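Local atomic coordinates of D-isomer specific 2-hydroxyacid dehydrogenase NAD-binding (Xanthobacter autotrophicus, PDB entry 4XA8), a protein that probably acts as an NAD(P)-dependent oxidoreductase of the D-isomer specific 2-hydroxyacid dehydrogenase family and binds NADPH. Residues L196-L206 with H223-A234. Numbering follows the deposited sequence.
Sequences LAGSEIVVVML and HLPRGAKFINVA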
ATOM      1  N   LEU A 196       3.521  -3.357  23.099  1.00 24.69           N
ATOM      2  CA  LEU A 196       4.575  -2.799  22.242  1.00 26.78           C
ATOM      3  C   LEU A 196       5.721  -3.805  21.986  1.00 28.81           C
ATOM      4  O   LEU A 196       6.231  -3.879  20.860  1.00 26.45           O
ATOM      5  CB  LEU A 196       5.162  -1.540  22.874  1.00 26.33           C
ATOM      6  CG  LEU A 196       4.182  -0.352  22.923  1.00 25.84           C
ATOM      7  CD1 LEU A 196       4.707   0.758  23.838  1.00 26.26           C
ATOM      8  CD2 LEU A 196       3.868   0.166  21.548  1.00 25.27           C
ATOM      9  N   ALA A 197       6.160  -4.520  23.034  1.00 27.78           N
ATOM     10  CA  ALA A 197       7.294  -5.441  22.877  1.00 29.73           C
ATOM     11  C   ALA A 197       7.041  -6.520  21.840  1.00 30.71           C
ATOM     12  O   ALA A 197       7.997  -7.047  21.246  1.00 30.29           O
ATOM     13  CB  ALA A 197       7.652  -6.074  24.216  1.00 31.54           C
ATOM     14  N   GLY A 198       5.783  -6.891  21.613  1.00 29.33           N
ATOM     15  CA  GLY A 198       5.490  -7.939  20.586  1.00 29.93           C
ATOM     16  C   GLY A 198       5.029  -7.399  19.236  1.00 29.64           C
ATOM     17  O   GLY A 198       4.594  -8.160  18.368  1.00 34.19           O
ATOM     18  N   SER A 199       5.067  -6.082  19.046  1.00 28.10           N
ATOM     19  CA  SER A 199       4.651  -5.452  17.770  1.00 28.15           C
ATOM     20  C   SER A 199       5.876  -5.154  16.891  1.00 29.74           C
ATOM     21  O   SER A 199       6.643  -4.220  17.167  1.00 31.41           O
ATOM     22  CB  SER A 199       3.913  -4.147  18.031  1.00 29.83           C
ATOM     23  OG  SER A 199       2.693  -4.352  18.733  1.00 29.86           O
ATOM     24  N   GLU A 200       6.026  -5.890  15.802  1.00 24.07           N
ATOM     25  CA  GLU A 200       7.046  -5.606  14.805  1.00 25.84           C
ATOM     26  C   GLU A 200       6.769  -4.336  14.005  1.00 24.33           C
ATOM     27  O   GLU A 200       7.691  -3.603  13.680  1.00 23.96           O
ATOM     28  CB  GLU A 200       7.198  -6.784  13.819  1.00 27.45           C
ATOM     29  CG  GLU A 200       8.340  -6.553  12.866  1.00 32.31           C
ATOM     30  CD  GLU A 200       8.569  -7.680  11.860  1.00 35.78           C
ATOM     31  OE1 GLU A 200       8.221  -8.856  12.121  1.00 35.66           O
ATOM     32  OE2 GLU A 200       9.108  -7.369  10.799  1.00 38.72           O
ATOM     33  N   ILE A 201       5.503  -4.112  13.663  1.00 22.92           N
ATOM     34  CA  ILE A 201       5.038  -2.875  13.024  1.00 21.26           C
ATOM     35  C   ILE A 201       4.033  -2.275  13.964  1.00 22.00           C
ATOM     36  O   ILE A 201       3.108  -2.989  14.447  1.00 22.76           O
ATOM     37  CB  ILE A 201       4.372  -3.158  11.662  1.00 21.62           C
ATOM     38  CG1 ILE A 201       5.363  -3.857  10.724  1.00 23.05           C
ATOM     39  CG2 ILE A 201       3.877  -1.901  10.997  1.00 21.55           C
ATOM     40  CD1 ILE A 201       4.749  -4.466   9.505  1.00 23.00           C
ATOM     41  N   VAL A 202       4.149  -0.974  14.250  1.00 23.00           N
ATOM     42  CA  VAL A 202       3.156  -0.377  15.147  1.00 21.53           C
ATOM     43  C   VAL A 202       2.465   0.792  14.434  1.00 21.59           C
ATOM     44  O   VAL A 202       3.101   1.537  13.676  1.00 22.33           O
ATOM     45  CB  VAL A 202       3.765   0.027  16.534  1.00 22.49           C
ATOM     46  CG1 VAL A 202       4.766   1.133  16.366  1.00 23.47           C
ATOM     47  CG2 VAL A 202       2.707   0.494  17.519  1.00 24.41           C
ATOM     48  N   VAL A 203       1.135   0.889  14.603  1.00 20.94           N
ATOM     49  CA  VAL A 203       0.320   1.996  13.969  1.00 21.22           C
ATOM     50  C   VAL A 203      -0.281   2.849  15.061  1.00 20.84           C
ATOM     51  O   VAL A 203      -1.141   2.394  15.842  1.00 22.39           O
ATOM     52  CB  VAL A 203      -0.786   1.503  13.019  1.00 21.22           C
ATOM     53  CG1 VAL A 203      -1.361   2.660  12.238  1.00 21.32           C
ATOM     54  CG2 VAL A 203      -0.284   0.429  12.074  1.00 21.29           C
ATOM     55  N   VAL A 204       0.157   4.091  15.152  1.00 22.04           N
ATOM     56  CA  VAL A 204      -0.438   5.020  16.136  1.00 22.60           C
ATOM     57  C   VAL A 204      -1.749   5.628  15.593  1.00 23.16           C
ATOM     58  O   VAL A 204      -1.744   6.375  14.588  1.00 24.49           O
ATOM     59  CB  VAL A 204       0.490   6.191  16.455  1.00 23.88           C
ATOM     60  CG1 VAL A 204      -0.127   7.056  17.569  1.00 26.04           C
ATOM     61  CG2 VAL A 204       1.859   5.692  16.895  1.00 25.13           C
ATOM     62  N   MET A 205      -2.862   5.312  16.242  1.00 23.20           N
ATOM     63  CA  MET A 205      -4.183   5.783  15.872  1.00 25.63           C
ATOM     64  C   MET A 205      -4.971   6.251  17.122  1.00 29.80           C
ATOM     65  O   MET A 205      -6.193   6.052  17.216  1.00 30.52           O
ATOM     66  CB  MET A 205      -4.994   4.697  15.157  1.00 25.40           C
ATOM     67  CG  MET A 205      -4.251   4.104  13.995  1.00 25.20           C
ATOM     68  SD  MET A 205      -5.307   3.006  13.014  1.00 25.72           S
ATOM     69  CE  MET A 205      -6.400   4.206  12.300  1.00 25.80           C
ATOM     70  N   LEU A 206      -4.271   6.863  18.079  1.00 29.32           N
ATOM     71  CA  LEU A 206      -4.932   7.302  19.320  1.00 33.61           C
ATOM     72  C   LEU A 206      -5.525   8.678  19.142  1.00 36.06           C
ATOM     73  O   LEU A 206      -4.865   9.552  18.646  1.00 37.28           O
ATOM     74  CB  LEU A 206      -3.914   7.386  20.436  1.00 34.79           C
ATOM     75  CG  LEU A 206      -3.545   6.079  21.068  1.00 35.55           C
ATOM     76  CD1 LEU A 206      -2.232   6.278  21.790  1.00 38.57           C
ATOM     77  CD2 LEU A 206      -4.660   5.638  22.011  1.00 39.06           C
ATOM     78  N   HIS A 223      10.199   0.216  24.525  1.00 33.15           N
ATOM     79  CA  HIS A 223       9.543  -1.092  24.693  1.00 31.96           C
ATOM     80  C   HIS A 223       9.341  -1.844  23.394  1.00 30.99           C
ATOM     81  O   HIS A 223       9.181  -3.057  23.401  1.00 32.29           O
ATOM     82  CB  HIS A 223       8.163  -0.918  25.304  1.00 32.32           C
ATOM     83  CG  HIS A 223       8.180  -0.457  26.718  1.00 34.72           C
ATOM     84  ND1 HIS A 223       9.021  -1.000  27.662  1.00 36.97           N
ATOM     85  CD2 HIS A 223       7.417   0.447  27.367  1.00 35.74           C
ATOM     86  CE1 HIS A 223       8.797  -0.423  28.829  1.00 37.00           C
ATOM     87  NE2 HIS A 223       7.821   0.457  28.672  1.00 37.00           N
ATOM     88  N   LEU A 224       9.281  -1.115  22.292  1.00 30.06           N
ATOM     89  CA  LEU A 224       9.263  -1.738  20.981  1.00 30.00           C
ATOM     90  C   LEU A 224      10.505  -2.576  20.784  1.00 29.28           C
ATOM     91  O   LEU A 224      11.550  -2.227  21.288  1.00 32.18           O
ATOM     92  CB  LEU A 224       9.202  -0.655  19.907  1.00 27.98           C
ATOM     93  CG  LEU A 224       7.904   0.145  19.812  1.00 26.13           C
ATOM     94  CD1 LEU A 224       8.140   1.364  18.927  1.00 26.60           C
ATOM     95  CD2 LEU A 224       6.796  -0.768  19.265  1.00 26.38           C
ATOM     96  N   PRO A 225      10.406  -3.666  20.012  1.00 29.70           N
ATOM     97  CA  PRO A 225      11.601  -4.437  19.659  1.00 30.53           C
ATOM     98  C   PRO A 225      12.552  -3.649  18.775  1.00 32.40           C
ATOM     99  O   PRO A 225      12.112  -2.891  17.929  1.00 29.56           O
ATOM    100  CB  PRO A 225      11.045  -5.616  18.844  1.00 30.71           C
ATOM    101  CG  PRO A 225       9.753  -5.130  18.296  1.00 29.12           C
ATOM    102  CD  PRO A 225       9.211  -4.111  19.269  1.00 28.14           C
ATOM    103  N   ARG A 226      13.850  -3.880  18.919  1.00 34.41           N
ATOM    104  CA  ARG A 226      14.819  -3.249  18.050  1.00 35.05           C
ATOM    105  C   ARG A 226      14.552  -3.665  16.604  1.00 34.35           C
ATOM    106  O   ARG A 226      14.281  -4.835  16.284  1.00 32.69           O
ATOM    107  CB  ARG A 226      16.255  -3.588  18.489  1.00 39.80           C
ATOM    108  CG  ARG A 226      17.283  -3.049  17.515  1.00 40.61           C
ATOM    109  CD  ARG A 226      18.695  -2.998  18.057  1.00 43.75           C
ATOM    110  NE  ARG A 226      19.547  -2.327  17.075  1.00 43.71           N
ATOM    111  CZ  ARG A 226      19.895  -1.035  17.075  1.00 42.99           C
ATOM    112  NH1 ARG A 226      19.496  -0.173  18.011  1.00 40.73           N
ATOM    113  NH2 ARG A 226      20.652  -0.590  16.088  1.00 43.08           N
ATOM    114  N   GLY A 227      14.514  -2.680  15.728  1.00 30.58           N
ATOM    115  CA  GLY A 227      14.159  -2.932  14.342  1.00 31.48           C
ATOM    116  C   GLY A 227      12.693  -2.748  13.999  1.00 27.04           C
ATOM    117  O   GLY A 227      12.292  -3.025  12.881  1.00 29.06           O
ATOM    118  N   ALA A 228      11.899  -2.241  14.935  1.00 26.08           N
ATOM    119  CA  ALA A 228      10.505  -2.051  14.728  1.00 25.13           C
ATOM    120  C   ALA A 228      10.261  -1.029  13.629  1.00 24.48           C
ATOM    121  O   ALA A 228      11.100  -0.180  13.340  1.00 26.37           O
ATOM    122  CB  ALA A 228       9.799  -1.608  16.021  1.00 24.96           C
ATOM    123  N   LYS A 229       9.090  -1.149  13.016  1.00 23.89           N
ATOM    124  CA  LYS A 229       8.615  -0.217  11.988  1.00 25.32           C
ATOM    125  C   LYS A 229       7.410   0.588  12.529  1.00 25.41           C
ATOM    126  O   LYS A 229       6.485   0.023  13.079  1.00 24.75           O
ATOM    127  CB  LYS A 229       8.278  -0.999  10.734  1.00 28.66           C
ATOM    128  CG  LYS A 229       9.533  -1.786  10.287  1.00 33.68           C
ATOM    129  CD  LYS A 229       9.265  -3.006   9.475  1.00 40.70           C
ATOM    130  CE  LYS A 229      10.539  -3.560   8.819  1.00 41.50           C
ATOM    131  NZ  LYS A 229      10.301  -3.673   7.326  1.00 46.19           N
ATOM    132  N   PHE A 230       7.473   1.914  12.387  1.00 23.36           N
ATOM    133  CA  PHE A 230       6.587   2.845  13.107  1.00 22.01           C
ATOM    134  C   PHE A 230       5.768   3.692  12.112  1.00 22.62           C
ATOM    135  O   PHE A 230       6.329   4.325  11.217  1.00 22.87           O
ATOM    136  CB  PHE A 230       7.483   3.725  13.960  1.00 24.04           C
ATOM    137  CG  PHE A 230       6.763   4.605  14.928  1.00 23.59           C
ATOM    138  CD1 PHE A 230       6.366   5.881  14.545  1.00 26.23           C
ATOM    139  CD2 PHE A 230       6.510   4.195  16.228  1.00 25.45           C
ATOM    140  CE1 PHE A 230       5.721   6.722  15.422  1.00 26.96           C
ATOM    141  CE2 PHE A 230       5.876   5.054  17.128  1.00 26.56           C
ATOM    142  CZ  PHE A 230       5.484   6.307  16.718  1.00 25.92           C
ATOM    143  N   ILE A 231       4.439   3.694  12.272  1.00 21.25           N
ATOM    144  CA  ILE A 231       3.523   4.417  11.420  1.00 20.27           C
ATOM    145  C   ILE A 231       2.693   5.357  12.324  1.00 22.14           C
ATOM    146  O   ILE A 231       2.092   4.888  13.300  1.00 21.86           O
ATOM    147  CB  ILE A 231       2.567   3.473  10.722  1.00 20.02           C
ATOM    148  CG1 ILE A 231       3.342   2.561   9.778  1.00 20.19           C
ATOM    149  CG2 ILE A 231       1.479   4.233   9.952  1.00 22.30           C
ATOM    150  CD1 ILE A 231       2.568   1.333   9.404  1.00 20.95           C
ATOM    151  N   ASN A 232       2.668   6.654  12.002  1.00 21.17           N
ATOM    152  CA  ASN A 232       1.855   7.645  12.797  1.00 22.40           C
ATOM    153  C   ASN A 232       0.836   8.321  11.926  1.00 22.57           C
ATOM    154  O   ASN A 232       1.213   9.041  10.991  1.00 22.87           O
ATOM    155  CB  ASN A 232       2.703   8.700  13.435  1.00 23.98           C
ATOM    156  CG  ASN A 232       1.936   9.487  14.485  1.00 25.95           C
ATOM    157  OD1 ASN A 232       0.814   9.125  14.843  1.00 25.60           O
ATOM    158  ND2 ASN A 232       2.529  10.572  14.952  1.00 28.57           N
ATOM    159  N   VAL A 233      -0.453   8.045  12.189  1.00 21.44           N
ATOM    160  CA  VAL A 233      -1.554   8.679  11.469  1.00 24.04           C
ATOM    161  C   VAL A 233      -2.505   9.385  12.463  1.00 26.76           C
ATOM    162  O   VAL A 233      -3.585   9.794  12.069  1.00 31.95           O
ATOM    163  CB  VAL A 233      -2.348   7.699  10.578  1.00 24.25           C
ATOM    164  CG1 VAL A 233      -1.449   7.181   9.415  1.00 23.64           C
ATOM    165  CG2 VAL A 233      -2.859   6.510  11.378  1.00 23.74           C
ATOM    166  N   ALA A 234      -2.115   9.562  13.711  1.00 29.10           N
ATOM    167  CA  ALA A 234      -3.025  10.149  14.710  1.00 32.40           C
ATOM    168  C   ALA A 234      -2.810  11.649  14.726  1.00 35.94           C
ATOM    169  O   ALA A 234      -3.484  12.379  14.048  1.00 40.74           O
ATOM    170  CB  ALA A 234      -2.764   9.583  16.082  1.00 34.43           C
TER
HETATM  171  O   HOH W   1       8.232  -5.868   8.656  1.00 41.69           O
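Beside V204, the last residue of its strand, the amide oxygen of N232 has two roles: across the contact OD1 lies 3.4 Å from V204 CB, and within its own chain it accepts the N-H of A234, two residues on, forming an Asx turn. That N-H approaches from above the amide plane, about 45° out of it, while ND2 makes a weak bond to R235 O. Replacing N232 by an alanine would remove both amide bonds and is likely to leave the N-H of A234 without its acceptor and the turn less firmly set, just where V233 and A234 belong to the NADPH site. Upstream, strands 201-204 and 228-232 run parallel in the Rossmann sheet, flanking helix 218-223 in a beta-alpha-beta unit and laced by five backbone bonds from K229 N to E200 O through V233 N to V204 O (3.2 Å). Beta-branched residues suit these extended backbones. On one face I231 CD1 reaches I201 CG2 at 3.8 Å, and helix 103-119 packs over I231 and V203. On the other, F230, its CG anti to the backbone N (chi1 -171°), has its ring alongside V202, CD2 to CG1 3.5 Å, and crossed by V204, CZ to CG2 3.7 Å. L224 CD2 extends this apolar layer to L196 CD2 (3.8 Å). P225 to A228 form a type II beta turn; at phi 94° a side chain on G227 would press against R226 O. Nearby, a water lies 2.8 Å from E200 OE2 and bonds weakly to K229 NZ, but E200 forms a salt bridge with R140, and K229 with D121 and E255. Backbone bonds and apolar faces thus join the strands; at one end each charge is paired outside the contact, at the other the Asx turn is consistent with fixing the chain's path at V233 and A234.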